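Local coordinates for protein glutathione s-transferase I (Zea mays, PDB 1AXD) that catalyses the transfer of glutathione to electrophilic compounds, a reaction by which maize detoxifies herbicides, at residues Met3-Ala8 with Pro55-Gly60; Leu14-Thr19 with Glu66-Cys71; Leu21-Ser26 with Arg199-Lys204; Val96-Glu101 with Ser161-Asn166; Ala147-Cys152 with Pro187-Trp192. All coordinates share one frame; numbering follows the deposited sequence.

The five contacts grade from the N-terminal sheet to the outer C-terminal helices, and their chemistry changes with place. Interaction 1, buried, joins two strands by backbone bonds, with mainly apolar side chains on one face. Interactions 2 and 3 both use helix 14-24: the first is buried and sets S67 and R68 beside the bound ligand, with R16 behind them, the second lies at the surface and rests on a salt bridge. Interaction 4 is buried helix packing in which aliphatic groups and the E101 carboxylate do the touching, and E101 also serves R68 of interaction 2. Interaction 5, also buried, about 33 Å from interaction 1 between centres, relies on leucine and threonine over aromatic faces and is linked to interaction 4 through D164 and W192.

Interaction 1 (Met3-Ala8 with Pro55-Gly60); sequences MKLYGA and PALQDG
Y6 N donates to A56 O over 2.7 Å, the shortest hydrogen bond between residues 3-8 and 55-60, and at 168° it is almost straight. The return bond from A56 N to Y6 O is weak, whereas K4 and Q58 exchange two backbone bonds, K4 N to Q58 O and Q58 N to K4 O, both 3.1 Å. The strands thus run antiparallel, K4 and Q58 making a hydrogen-bonded pair and L5 and L57 a non-hydrogen-bonded one.

On the face that carries K4, Y6 and Q58, the phenol OH of Y6 donates to Q58 OE1 at 2.9 Å, arriving nearly along the C=O axis. Ring and amide are nearly coplanar, 17° apart, and OE1 lies at the ring edge in its plane. Q58 gets there by keeping CG anti to the backbone N (chi1 179°) on an extended chain. Its NE2 donates to G60 O at 2.8 Å, and an amide bonded at both ends has its flip fixed. R48 adds a cation-pi contact to the ring of Y6.

The face carrying L5 and L57 is mainly apolar: L5 CD1 rests on L57 CD1 at 3.9 Å, and M3 SD touches L57 CD2 at 3.8 Å. M3 CG lies beside the carboxylate of D59, which is bonded to Y73 and K77. L5 also packs on helix 14-24 and L57 on helix 67-78.

P55, preceded by a cis peptide bond, leads into strand 56-59 with its CA 3.3 Å from Y6 O. A central antiparallel strand pair entered through a cis-proline is typical of the thioredoxin-like domain of glutathione transferases.

Interaction 2 (Leu14-Thr19 with Glu66-Cys71); sequences LTRCAT and ESRAIC
C17 and C71 mark the closest backbone approach of two helices that run side by side in the same direction, their CA atoms 5.5 Å apart. The axes of helix 14-19 and helix 67-71 diverge by only 9° and approach to 8.7 Å.

Between them the sulfur of C17 fits against the first turn of the other helix, with SG 3.7 Å from S67 CA and 4.0 Å from I70 CB. C71, a turn further along that helix than S67, places SG 4.0 Å from C17 CA. Farther from the sheet, R16 sets CG anti to the backbone N (chi1 -175°) and then bends at chi3, which brings its guanidinium flat against that of R68. The two planes are 22° apart with centres separated by 4.0 Å, and R68 NH2 sits over one face of R16, offset toward the rim. The stacked pair shares the carboxylate of E101, which forms a salt bridge with R68 NH2 and a long, weak ion pair with R16 NE.

In the plane of the R16 guanidinium, NH1 makes a weak, bent bond to S67 OG, 3.0 Å away. The stronger partner of this hydroxyl is the backbone of the bound peptide ligand, so R16 is a second-shell neighbour that may help orient it. R68 also packs on E99 of the second subunit.

E66, the N-cap of helix 67-78, binds the same ligand through its carboxylate. A Glu-Ser pair at the start of this helix, beside the helix that follows the first strand, is characteristic of the glutathione site of this family.

Interaction 3 (Leu21-Ser26 with Arg199-Lys204); sequences LEEAGS and RPSVQK
E23 and R199 carry the ionic part of this contact. R199 grips the carboxylate side-on: NE donates to E23 OE1 at 3.0 Å, almost straight at 175°, while NH2 donates to E23 OE2 at 2.8 Å from the syn side. The carboxylate is not flat with the guanidinium; the planes are 46° apart, and both oxygens are approached from outside the carboxylate plane. E23 attains this position by a bend at chi2 (68°) that brings its carboxylate up to R199.

Hydrogen bonds from uncharged donors converge on OE1. S201 OG donates to E23 OE1 over 2.7 Å, arriving from the face opposite to R199 NE, and a water 3.0 Å from E23 OE1 donates to it as well while accepting from S201 N. Three donors therefore fix E23 OE1. The residue so held belongs to the helix after the first strand of the thioredoxin-like domain, and R199 is the N-cap of the last helix, 200-208, so the bonds tie that domain to the C-terminal end of the chain. A leucine at E23 would probably leave the guanidinium of R199 without its anionic mate and S201 OG without this acceptor.

Packing completes the contact on the preceding residue of helix 14-24. E22 CB meets S201 CB at 3.7 Å, and E22 OE2, hydrogen-bonded to Y28, passes 3.6 Å from K204 CG as the two chains cross at about a right angle.

Interaction 4 (Val96-Glu101 with Ser161-Asn166); sequences VWIEVE and SLADLN
I98 holds CG1 anti to its carbonyl carbon (chi1 -82°) and extends beyond it, which carries CD1 to within 3.8 Å of L162 CB. On the way I98 CG1 lies over the backbone of A163, 3.9 Å from A163 CA, while the other branch, CG2, faces N166 ND2. One isoleucine thus spans the whole turn from L162 to N166.

E101 has CG anti to the backbone N (chi1 173°), and its carboxylate comes across the end of this turn. E101 OE1 stands 3.6 Å from N166 CB, and the carboxylate and the amide of N166 are nearly perpendicular, at 88°. The carboxylate lies by the carbonyl of N166, E101 CD 3.5 Å from N166 O. Donors serve these acceptors: N166 O receives a weak bond from R16 NE, and E101 OE2 a hydrogen bond from T106 and a salt bridge from R68.

At the other end W97 CB touches A163 CB at 3.6 Å. The small alanine lets the backbones close in, with I98 CA and A163 CA only 4.6 Å apart, and the indole of W97 turns off to meet Y145 edge-to-face.

The short helix is fixed by a capping box: S161 N donates to D164 OD2 at 3.2 Å, and S161 OG accepts weakly from A163 N. The Ser-x-x-Asp signature at this helix start is familiar from glutathione transferases.

Residues 161-166 lie between several elements. L162 packs on helices 14-24 and 67-78, L165 reaches T19, and L155 N bonds D164 OD1. On helix 88-122, V96 and V100 turn instead to F65 and F51 of the second subunit.

Interaction 5 (Ala147-Cys152 with Pro187-Trp192); sequences ARLTKC and PHVKAW
In the all-helical C-terminal domain, the end of helix 128-151 crosses the start of helix 187-198, and L149 is set against H188, V189 and W192 where they meet. The short helical segments cross at 67°, with their axes 8.4 Å apart at closest approach.

L149 CD1 lies over the face of W192, 4.1 Å from the centroid of the five-membered ring, in a CH-pi contact displaced toward the rim. The same methyl meets V189 CG2 at 3.9 Å, and L149 CB is 3.9 Å from H188 CB. W192 keeps CG anti to its backbone N (chi1 167°), which turns the indole face to the leucine while NE1 bonds D164. In a second CH-pi contact T150 CA sits 4.0 Å above the centre of the H188 imidazole, 3° from its normal. An alanine in place of H188 would probably open a gap under T150 and leave the carboxylate of E146 without the ND1 that it binds.

These contacts are chiefly dispersion and CH-pi, while the polar ends have partners outside the two segments: the backbone O of E146 for T150 OG1, its carboxylate for H188 ND1. Between the two segments the contact is thus one of fit, with polar anchoring supplied by E146.

Interaction 1 (Met3-Ala8 with Pro55-Gly60)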
# COMPACT_ATOMS: atom_id res chain seq x y z
N MET A 3 -15.37 4.45 -18.58
CA MET A 3 -15.28 3.78 -17.28
C MET A 3 -15.97 4.70 -16.30
O MET A 3 -15.90 5.90 -16.48
CB MET A 3 -13.82 3.63 -16.85
CG MET A 3 -12.90 2.88 -17.81
SD MET A 3 -11.20 2.76 -17.14
CE MET A 3 -10.33 3.78 -18.20
N LYS A 4 -16.66 4.16 -15.30
CA LYS A 4 -17.32 5.01 -14.31
C LYS A 4 -16.53 4.99 -13.05
O LYS A 4 -16.31 3.93 -12.50
CB LYS A 4 -18.74 4.53 -13.99
CG LYS A 4 -19.56 4.02 -15.17
CD LYS A 4 -19.74 5.07 -16.23
CE LYS A 4 -20.39 4.46 -17.46
NZ LYS A 4 -20.32 5.40 -18.62
N LEU A 5 -16.09 6.16 -12.59
CA LEU A 5 -15.34 6.28 -11.35
C LEU A 5 -16.33 6.67 -10.27
O LEU A 5 -16.94 7.72 -10.37
CB LEU A 5 -14.23 7.33 -11.49
CG LEU A 5 -13.27 7.59 -10.32
CD1 LEU A 5 -12.46 6.31 -9.95
CD2 LEU A 5 -12.31 8.71 -10.76
N TYR A 6 -16.49 5.83 -9.26
CA TYR A 6 -17.44 6.09 -8.19
C TYR A 6 -16.88 6.80 -7.01
O TYR A 6 -15.89 6.35 -6.44
CB TYR A 6 -18.07 4.77 -7.76
CG TYR A 6 -18.89 4.13 -8.85
CD1 TYR A 6 -20.17 4.58 -9.12
CD2 TYR A 6 -18.39 3.06 -9.60
CE1 TYR A 6 -20.95 4.00 -10.10
CE2 TYR A 6 -19.16 2.46 -10.59
CZ TYR A 6 -20.45 2.94 -10.83
OH TYR A 6 -21.27 2.37 -11.76
N GLY A 7 -17.53 7.89 -6.61
CA GLY A 7 -17.09 8.65 -5.46
C GLY A 7 -17.29 10.14 -5.64
O GLY A 7 -17.37 10.62 -6.76
N ALA A 8 -17.36 10.87 -4.53
CA ALA A 8 -17.53 12.32 -4.56
C ALA A 8 -16.18 12.98 -4.74
O ALA A 8 -15.28 12.71 -3.97
CB ALA A 8 -18.20 12.78 -3.25
N PRO A 55 -12.93 5.13 -3.43
CA PRO A 55 -13.42 4.90 -4.80
C PRO A 55 -13.70 3.49 -5.21
O PRO A 55 -13.31 2.56 -4.52
CB PRO A 55 -12.30 5.48 -5.65
CG PRO A 55 -11.09 5.06 -4.88
CD PRO A 55 -11.48 5.39 -3.45
N ALA A 56 -14.35 3.37 -6.37
CA ALA A 56 -14.70 2.10 -7.00
C ALA A 56 -14.71 2.40 -8.49
O ALA A 56 -15.19 3.47 -8.87
CB ALA A 56 -16.07 1.62 -6.51
N LEU A 57 -14.13 1.54 -9.32
CA LEU A 57 -14.13 1.76 -10.77
C LEU A 57 -14.79 0.63 -11.52
O LEU A 57 -14.66 -0.53 -11.13
CB LEU A 57 -12.70 1.94 -11.31
CG LEU A 57 -12.62 2.32 -12.80
CD1 LEU A 57 -12.54 3.85 -12.96
CD2 LEU A 57 -11.40 1.68 -13.47
N GLN A 58 -15.50 0.96 -12.59
CA GLN A 58 -16.17 -0.05 -13.40
C GLN A 58 -15.81 0.09 -14.83
O GLN A 58 -16.01 1.16 -15.40
CB GLN A 58 -17.68 0.05 -13.25
CG GLN A 58 -18.43 -0.97 -14.10
CD GLN A 58 -19.92 -0.75 -14.08
OE1 GLN A 58 -20.42 0.13 -13.39
NE2 GLN A 58 -20.65 -1.55 -14.85
N ASP A 59 -15.23 -0.95 -15.40
CA ASP A 59 -14.87 -0.95 -16.81
C ASP A 59 -15.65 -2.06 -17.40
O ASP A 59 -15.25 -3.20 -17.28
CB ASP A 59 -13.37 -1.20 -17.00
CG ASP A 59 -12.88 -0.77 -18.38
OD1 ASP A 59 -13.70 -0.30 -19.20
OD2 ASP A 59 -11.67 -0.90 -18.63
N GLY A 60 -16.81 -1.74 -17.98
CA GLY A 60 -17.65 -2.76 -18.56
C GLY A 60 -18.26 -3.56 -17.43
O GLY A 60 -19.10 -3.06 -16.70

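Interaction 2 (Leu14-Thr19 with Glu66-Cys71)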
# COMPACT_ATOMS: atom_id res chain seq x y z
N LEU A 14 -10.26 9.59 -4.41
CA LEU A 14 -10.86 9.47 -5.73
C LEU A 14 -10.13 10.32 -6.69
O LEU A 14 -10.09 10.00 -7.87
CB LEU A 14 -12.31 9.91 -5.69
CG LEU A 14 -12.96 9.69 -4.34
CD1 LEU A 14 -14.38 10.15 -4.40
CD2 LEU A 14 -12.93 8.23 -3.96
N THR A 15 -9.58 11.44 -6.21
CA THR A 15 -8.84 12.31 -7.09
C THR A 15 -7.48 11.74 -7.37
O THR A 15 -6.85 12.15 -8.32
CB THR A 15 -8.81 13.78 -6.59
OG1 THR A 15 -8.35 13.84 -5.23
CG2 THR A 15 -10.24 14.35 -6.64
N ARG A 16 -7.04 10.76 -6.60
CA ARG A 16 -5.77 10.10 -6.88
C ARG A 16 -6.02 9.31 -8.16
O ARG A 16 -5.20 9.32 -9.06
CB ARG A 16 -5.36 9.17 -5.72
CG ARG A 16 -3.98 8.55 -5.88
CD ARG A 16 -3.50 7.81 -4.64
NE ARG A 16 -3.40 8.67 -3.45
CZ ARG A 16 -4.11 8.49 -2.34
NH1 ARG A 16 -4.98 7.49 -2.25
NH2 ARG A 16 -3.94 9.29 -1.30
N CYS A 17 -7.20 8.69 -8.26
CA CYS A 17 -7.61 7.92 -9.43
C CYS A 17 -7.82 8.83 -10.59
O CYS A 17 -7.45 8.47 -11.70
CB CYS A 17 -8.92 7.19 -9.15
SG CYS A 17 -8.88 6.09 -7.75
N ALA A 18 -8.46 9.98 -10.37
CA ALA A 18 -8.72 10.94 -11.45
C ALA A 18 -7.46 11.43 -12.04
O ALA A 18 -7.41 11.63 -13.23
CB ALA A 18 -9.59 12.10 -10.94
N THR A 19 -6.40 11.56 -11.23
CA THR A 19 -5.11 12.02 -11.73
C THR A 19 -4.54 11.06 -12.74
O THR A 19 -4.12 11.49 -13.80
CB THR A 19 -4.09 12.15 -10.60
OG1 THR A 19 -4.65 12.91 -9.53
CG2 THR A 19 -2.81 12.87 -11.11
N GLU A 66 -9.98 0.25 -4.25
CA GLU A 66 -8.67 0.59 -3.67
C GLU A 66 -8.03 1.50 -4.68
O GLU A 66 -7.68 1.06 -5.76
CB GLU A 66 -7.80 -0.64 -3.39
CG GLU A 66 -8.08 -1.32 -2.05
CD GLU A 66 -7.73 -0.45 -0.85
OE1 GLU A 66 -6.86 0.44 -0.97
OE2 GLU A 66 -8.32 -0.66 0.22
N SER A 67 -7.94 2.79 -4.35
CA SER A 67 -7.39 3.79 -5.24
C SER A 67 -6.13 3.43 -5.97
O SER A 67 -6.11 3.50 -7.19
CB SER A 67 -7.24 5.13 -4.50
OG SER A 67 -6.38 5.04 -3.37
N ARG A 68 -5.09 2.98 -5.27
CA ARG A 68 -3.85 2.64 -5.96
C ARG A 68 -3.97 1.49 -6.91
O ARG A 68 -3.27 1.47 -7.91
CB ARG A 68 -2.72 2.47 -4.96
CG ARG A 68 -2.47 3.75 -4.18
CD ARG A 68 -1.67 3.55 -2.91
NE ARG A 68 -1.64 4.76 -2.09
CZ ARG A 68 -2.53 5.05 -1.14
NH1 ARG A 68 -3.53 4.22 -0.89
NH2 ARG A 68 -2.43 6.19 -0.45
N ALA A 69 -4.89 0.56 -6.66
CA ALA A 69 -5.09 -0.55 -7.58
C ALA A 69 -5.74 0.00 -8.84
O ALA A 69 -5.31 -0.34 -9.92
CB ALA A 69 -5.95 -1.65 -6.95
N ILE A 70 -6.73 0.87 -8.68
CA ILE A 70 -7.43 1.50 -9.81
C ILE A 70 -6.48 2.30 -10.67
O ILE A 70 -6.68 2.39 -11.87
CB ILE A 70 -8.56 2.43 -9.33
CG1 ILE A 70 -9.64 1.61 -8.60
CG2 ILE A 70 -9.16 3.21 -10.52
CD1 ILE A 70 -10.66 2.44 -7.88
N CYS A 71 -5.46 2.87 -10.04
CA CYS A 71 -4.45 3.67 -10.72
C CYS A 71 -3.58 2.80 -11.60
O CYS A 71 -3.41 3.12 -12.75
CB CYS A 71 -3.58 4.44 -9.70
SG CYS A 71 -4.45 5.63 -8.61

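Interaction 3 (Leu21-Ser26 with Arg199-Lys204)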
# COMPACT_ATOMS: atom_id res chain seq x y z
N LEU A 21 -6.14 8.65 -14.41
CA LEU A 21 -7.03 8.46 -15.53
C LEU A 21 -6.84 9.59 -16.49
O LEU A 21 -6.80 9.36 -17.69
CB LEU A 21 -8.47 8.37 -15.03
CG LEU A 21 -8.80 7.08 -14.26
CD1 LEU A 21 -10.02 7.26 -13.34
CD2 LEU A 21 -9.06 5.92 -15.24
N GLU A 22 -6.67 10.80 -15.97
CA GLU A 22 -6.46 11.98 -16.80
C GLU A 22 -5.14 11.92 -17.53
O GLU A 22 -5.05 12.38 -18.65
CB GLU A 22 -6.49 13.25 -15.93
CG GLU A 22 -7.86 13.63 -15.39
CD GLU A 22 -8.85 14.04 -16.47
OE1 GLU A 22 -8.41 14.39 -17.58
OE2 GLU A 22 -10.07 14.02 -16.21
N GLU A 23 -4.11 11.37 -16.89
CA GLU A 23 -2.78 11.27 -17.47
C GLU A 23 -2.69 10.16 -18.50
O GLU A 23 -2.01 10.32 -19.50
CB GLU A 23 -1.76 11.07 -16.34
CG GLU A 23 -0.31 11.13 -16.77
CD GLU A 23 0.14 12.52 -17.22
OE1 GLU A 23 -0.10 13.51 -16.50
OE2 GLU A 23 0.77 12.61 -18.30
N ALA A 24 -3.34 9.03 -18.25
CA ALA A 24 -3.31 7.92 -19.20
C ALA A 24 -4.19 8.23 -20.36
O ALA A 24 -4.12 7.55 -21.37
CB ALA A 24 -3.76 6.60 -18.50
N GLY A 25 -5.02 9.27 -20.23
CA GLY A 25 -5.92 9.65 -21.29
C GLY A 25 -7.05 8.65 -21.42
O GLY A 25 -7.36 8.21 -22.52
N SER A 26 -7.66 8.30 -20.29
CA SER A 26 -8.76 7.34 -20.26
C SER A 26 -10.11 7.96 -20.46
O SER A 26 -10.29 9.14 -20.19
CB SER A 26 -8.75 6.60 -18.93
OG SER A 26 -7.51 5.96 -18.72
N ARG A 199 1.30 20.17 -15.53
CA ARG A 199 0.58 19.17 -16.31
C ARG A 199 -0.90 19.38 -16.34
O ARG A 199 -1.50 19.63 -15.31
CB ARG A 199 0.88 17.76 -15.80
CG ARG A 199 2.34 17.47 -15.52
CD ARG A 199 2.55 16.00 -15.21
NE ARG A 199 2.36 15.17 -16.40
CZ ARG A 199 3.24 15.07 -17.39
NH1 ARG A 199 4.39 15.74 -17.33
NH2 ARG A 199 2.97 14.32 -18.44
N PRO A 200 -1.52 19.29 -17.53
CA PRO A 200 -2.96 19.46 -17.71
C PRO A 200 -3.76 18.52 -16.85
O PRO A 200 -4.78 18.94 -16.31
CB PRO A 200 -3.15 19.17 -19.19
CG PRO A 200 -1.90 19.74 -19.78
CD PRO A 200 -0.85 19.20 -18.84
N SER A 201 -3.31 17.28 -16.70
CA SER A 201 -4.02 16.30 -15.87
C SER A 201 -4.17 16.81 -14.47
O SER A 201 -5.24 16.69 -13.89
CB SER A 201 -3.24 14.99 -15.86
OG SER A 201 -1.93 15.20 -15.34
N VAL A 202 -3.10 17.39 -13.93
CA VAL A 202 -3.06 17.94 -12.58
C VAL A 202 -3.96 19.16 -12.45
O VAL A 202 -4.65 19.29 -11.45
CB VAL A 202 -1.61 18.32 -12.20
CG1 VAL A 202 -1.56 18.94 -10.79
CG2 VAL A 202 -0.71 17.07 -12.28
N GLN A 203 -3.96 20.02 -13.47
CA GLN A 203 -4.79 21.22 -13.47
C GLN A 203 -6.26 20.86 -13.48
O GLN A 203 -7.04 21.52 -12.82
CB GLN A 203 -4.45 22.09 -14.68
CG GLN A 203 -3.02 22.62 -14.69
CD GLN A 203 -2.64 23.30 -16.00
OE1 GLN A 203 -3.25 23.06 -17.04
NE2 GLN A 203 -1.62 24.14 -15.95
N LYS A 204 -6.63 19.83 -14.23
CA LYS A 204 -8.01 19.37 -14.30
C LYS A 204 -8.41 18.84 -12.95
O LYS A 204 -9.46 19.23 -12.44
CB LYS A 204 -8.15 18.29 -15.38
CG LYS A 204 -9.40 17.41 -15.30
CD LYS A 204 -10.70 18.18 -15.45
CE LYS A 204 -11.89 17.23 -15.54
NZ LYS A 204 -13.20 17.95 -15.55
O HOH W 1 -1.00 15.71 -18.33

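Interaction 4 (Val96-Glu101 with Ser161-Asn166)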
# COMPACT_ATOMS: atom_id res chain seq x y z
N VAL A 96 8.61 0.72 -5.57
CA VAL A 96 9.22 1.20 -4.33
C VAL A 96 8.65 2.52 -3.92
O VAL A 96 8.31 2.70 -2.77
CB VAL A 96 10.76 1.35 -4.45
CG1 VAL A 96 11.31 2.12 -3.23
CG2 VAL A 96 11.45 -0.02 -4.55
N TRP A 97 8.53 3.44 -4.87
CA TRP A 97 8.02 4.75 -4.54
C TRP A 97 6.53 4.85 -4.46
O TRP A 97 6.03 5.76 -3.83
CB TRP A 97 8.67 5.82 -5.43
CG TRP A 97 10.14 5.97 -5.10
CD1 TRP A 97 11.18 5.22 -5.60
CD2 TRP A 97 10.70 6.81 -4.08
NE1 TRP A 97 12.35 5.53 -4.93
CE2 TRP A 97 12.09 6.49 -3.99
CE3 TRP A 97 10.18 7.78 -3.21
CZ2 TRP A 97 12.94 7.11 -3.06
CZ3 TRP A 97 11.04 8.40 -2.28
CH2 TRP A 97 12.40 8.05 -2.22
N ILE A 98 5.81 3.90 -5.07
CA ILE A 98 4.35 3.89 -4.97
C ILE A 98 4.05 3.49 -3.52
O ILE A 98 3.08 3.95 -2.96
CB ILE A 98 3.72 2.87 -5.97
CG1 ILE A 98 3.62 3.49 -7.37
CG2 ILE A 98 2.31 2.43 -5.52
CD1 ILE A 98 3.06 2.55 -8.41
N GLU A 99 4.91 2.67 -2.92
CA GLU A 99 4.71 2.23 -1.55
C GLU A 99 5.11 3.29 -0.57
O GLU A 99 4.47 3.42 0.46
CB GLU A 99 5.49 0.94 -1.28
CG GLU A 99 4.91 -0.31 -1.91
CD GLU A 99 3.53 -0.66 -1.38
OE1 GLU A 99 3.41 -0.93 -0.16
OE2 GLU A 99 2.57 -0.65 -2.17
N VAL A 100 6.16 4.05 -0.87
CA VAL A 100 6.60 5.13 0.02
C VAL A 100 5.52 6.18 0.17
O VAL A 100 5.29 6.65 1.27
CB VAL A 100 7.90 5.80 -0.49
CG1 VAL A 100 8.23 7.03 0.36
CG2 VAL A 100 9.07 4.78 -0.46
N GLU A 101 4.87 6.57 -0.93
CA GLU A 101 3.79 7.56 -0.89
C GLU A 101 2.76 7.17 0.11
O GLU A 101 2.37 7.98 0.92
CB GLU A 101 3.12 7.65 -2.26
CG GLU A 101 1.87 8.52 -2.29
CD GLU A 101 0.58 7.71 -2.24
OE1 GLU A 101 0.42 6.77 -3.05
OE2 GLU A 101 -0.29 8.04 -1.40
N SER A 161 6.32 8.70 -13.55
CA SER A 161 5.70 7.40 -13.34
C SER A 161 4.53 7.55 -12.40
O SER A 161 4.27 8.66 -11.94
CB SER A 161 6.72 6.43 -12.76
OG SER A 161 7.14 6.87 -11.47
N LEU A 162 3.86 6.44 -12.09
CA LEU A 162 2.72 6.44 -11.18
C LEU A 162 3.13 6.87 -9.81
O LEU A 162 2.31 7.37 -9.07
CB LEU A 162 2.09 5.05 -11.11
CG LEU A 162 0.68 4.95 -11.67
CD1 LEU A 162 0.11 3.59 -11.30
CD2 LEU A 162 -0.18 6.05 -11.07
N ALA A 163 4.41 6.70 -9.48
CA ALA A 163 4.91 7.10 -8.17
C ALA A 163 4.71 8.57 -7.99
O ALA A 163 4.32 8.98 -6.91
CB ALA A 163 6.39 6.71 -8.02
N ASP A 164 4.93 9.36 -9.04
CA ASP A 164 4.78 10.81 -8.98
C ASP A 164 3.37 11.28 -8.92
O ASP A 164 3.04 12.02 -8.02
CB ASP A 164 5.51 11.46 -10.14
CG ASP A 164 6.97 11.10 -10.17
OD1 ASP A 164 7.76 11.78 -9.49
OD2 ASP A 164 7.32 10.11 -10.84
N LEU A 165 2.54 10.84 -9.86
CA LEU A 165 1.12 11.23 -9.92
C LEU A 165 0.37 10.86 -8.67
O LEU A 165 -0.53 11.59 -8.27
CB LEU A 165 0.40 10.57 -11.11
CG LEU A 165 0.73 10.80 -12.59
CD1 LEU A 165 1.26 12.23 -12.79
CD2 LEU A 165 1.74 9.79 -13.07
N ASN A 166 0.75 9.75 -8.04
CA ASN A 166 0.08 9.29 -6.82
C ASN A 166 0.19 10.25 -5.65
O ASN A 166 -0.49 10.05 -4.65
CB ASN A 166 0.61 7.91 -6.43
CG ASN A 166 -0.06 6.77 -7.19
OD1 ASN A 166 -0.78 7.00 -8.16
ND2 ASN A 166 0.17 5.54 -6.74

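Interaction 5 (Ala147-Cys152 with Pro187-Trp192)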
# COMPACT_ATOMS: atom_id res chain seq x y z
N ALA A 147 16.82 14.58 -1.09
CA ALA A 147 18.02 13.91 -1.59
C ALA A 147 17.71 13.10 -2.82
O ALA A 147 18.49 13.09 -3.75
CB ALA A 147 18.63 13.02 -0.49
N ARG A 148 16.57 12.42 -2.81
CA ARG A 148 16.14 11.60 -3.92
C ARG A 148 16.02 12.45 -5.16
O ARG A 148 16.64 12.14 -6.17
CB ARG A 148 14.81 10.93 -3.58
CG ARG A 148 14.20 10.09 -4.69
CD ARG A 148 15.13 8.96 -5.10
NE ARG A 148 14.61 8.20 -6.24
CZ ARG A 148 15.29 7.26 -6.89
NH1 ARG A 148 16.53 6.95 -6.53
NH2 ARG A 148 14.74 6.63 -7.92
N LEU A 149 15.30 13.56 -5.05
CA LEU A 149 15.08 14.46 -6.17
C LEU A 149 16.28 15.27 -6.58
O LEU A 149 16.22 15.97 -7.58
CB LEU A 149 13.86 15.34 -5.88
CG LEU A 149 12.60 14.49 -5.77
CD1 LEU A 149 11.45 15.28 -5.13
CD2 LEU A 149 12.22 14.00 -7.17
N THR A 150 17.35 15.21 -5.80
CA THR A 150 18.59 15.90 -6.15
C THR A 150 19.33 15.03 -7.17
O THR A 150 19.97 15.56 -8.06
CB THR A 150 19.51 16.08 -4.93
OG1 THR A 150 18.93 17.04 -4.03
CG2 THR A 150 20.89 16.57 -5.37
N LYS A 151 19.20 13.72 -7.03
CA LYS A 151 19.87 12.77 -7.91
C LYS A 151 19.03 12.37 -9.08
O LYS A 151 19.58 12.02 -10.11
CB LYS A 151 20.27 11.52 -7.12
CG LYS A 151 20.98 11.85 -5.80
CD LYS A 151 21.04 10.64 -4.86
CE LYS A 151 21.49 11.07 -3.44
NZ LYS A 151 21.58 9.94 -2.46
N CYS A 152 17.71 12.38 -8.92
CA CYS A 152 16.82 11.99 -10.00
C CYS A 152 15.89 13.07 -10.41
O CYS A 152 15.61 13.95 -9.62
CB CYS A 152 16.03 10.75 -9.58
SG CYS A 152 17.01 9.24 -9.62
N PRO A 187 14.01 22.73 -1.92
CA PRO A 187 14.13 23.22 -3.30
C PRO A 187 13.78 22.24 -4.36
O PRO A 187 13.04 22.59 -5.27
CB PRO A 187 15.60 23.61 -3.39
CG PRO A 187 15.88 24.10 -2.05
CD PRO A 187 15.22 23.08 -1.16
N HIS A 188 14.34 21.04 -4.29
CA HIS A 188 14.07 20.01 -5.29
C HIS A 188 12.67 19.43 -5.25
O HIS A 188 12.12 19.14 -6.30
CB HIS A 188 15.13 18.92 -5.22
CG HIS A 188 16.48 19.39 -5.65
ND1 HIS A 188 17.50 19.66 -4.76
CD2 HIS A 188 16.98 19.66 -6.88
CE1 HIS A 188 18.57 20.06 -5.43
NE2 HIS A 188 18.28 20.07 -6.72
N VAL A 189 12.10 19.27 -4.05
CA VAL A 189 10.74 18.77 -3.91
C VAL A 189 9.84 19.87 -4.46
O VAL A 189 8.91 19.57 -5.20
CB VAL A 189 10.37 18.46 -2.43
CG1 VAL A 189 8.93 17.93 -2.34
CG2 VAL A 189 11.34 17.43 -1.84
N LYS A 190 10.18 21.13 -4.16
CA LYS A 190 9.42 22.29 -4.62
C LYS A 190 9.41 22.38 -6.12
O LYS A 190 8.34 22.50 -6.71
CB LYS A 190 10.01 23.58 -4.05
CG LYS A 190 9.34 24.86 -4.55
CD LYS A 190 8.04 25.20 -3.82
CE LYS A 190 6.83 24.41 -4.33
NZ LYS A 190 6.46 24.71 -5.75
N ALA A 191 10.58 22.31 -6.74
CA ALA A 191 10.68 22.36 -8.20
C ALA A 191 9.87 21.25 -8.79
O ALA A 191 9.08 21.48 -9.68
CB ALA A 191 12.16 22.25 -8.62
N TRP A 192 10.07 20.05 -8.25
CA TRP A 192 9.36 18.83 -8.65
C TRP A 192 7.85 19.03 -8.63
O TRP A 192 7.18 18.68 -9.59
CB TRP A 192 9.77 17.70 -7.69
CG TRP A 192 8.93 16.47 -7.74
CD1 TRP A 192 8.91 15.53 -8.73
CD2 TRP A 192 8.02 16.02 -6.73
NE1 TRP A 192 8.04 14.52 -8.39
CE2 TRP A 192 7.48 14.79 -7.17
CE3 TRP A 192 7.61 16.53 -5.49
CZ2 TRP A 192 6.56 14.06 -6.42
CZ3 TRP A 192 6.69 15.81 -4.74
CH2 TRP A 192 6.18 14.59 -5.21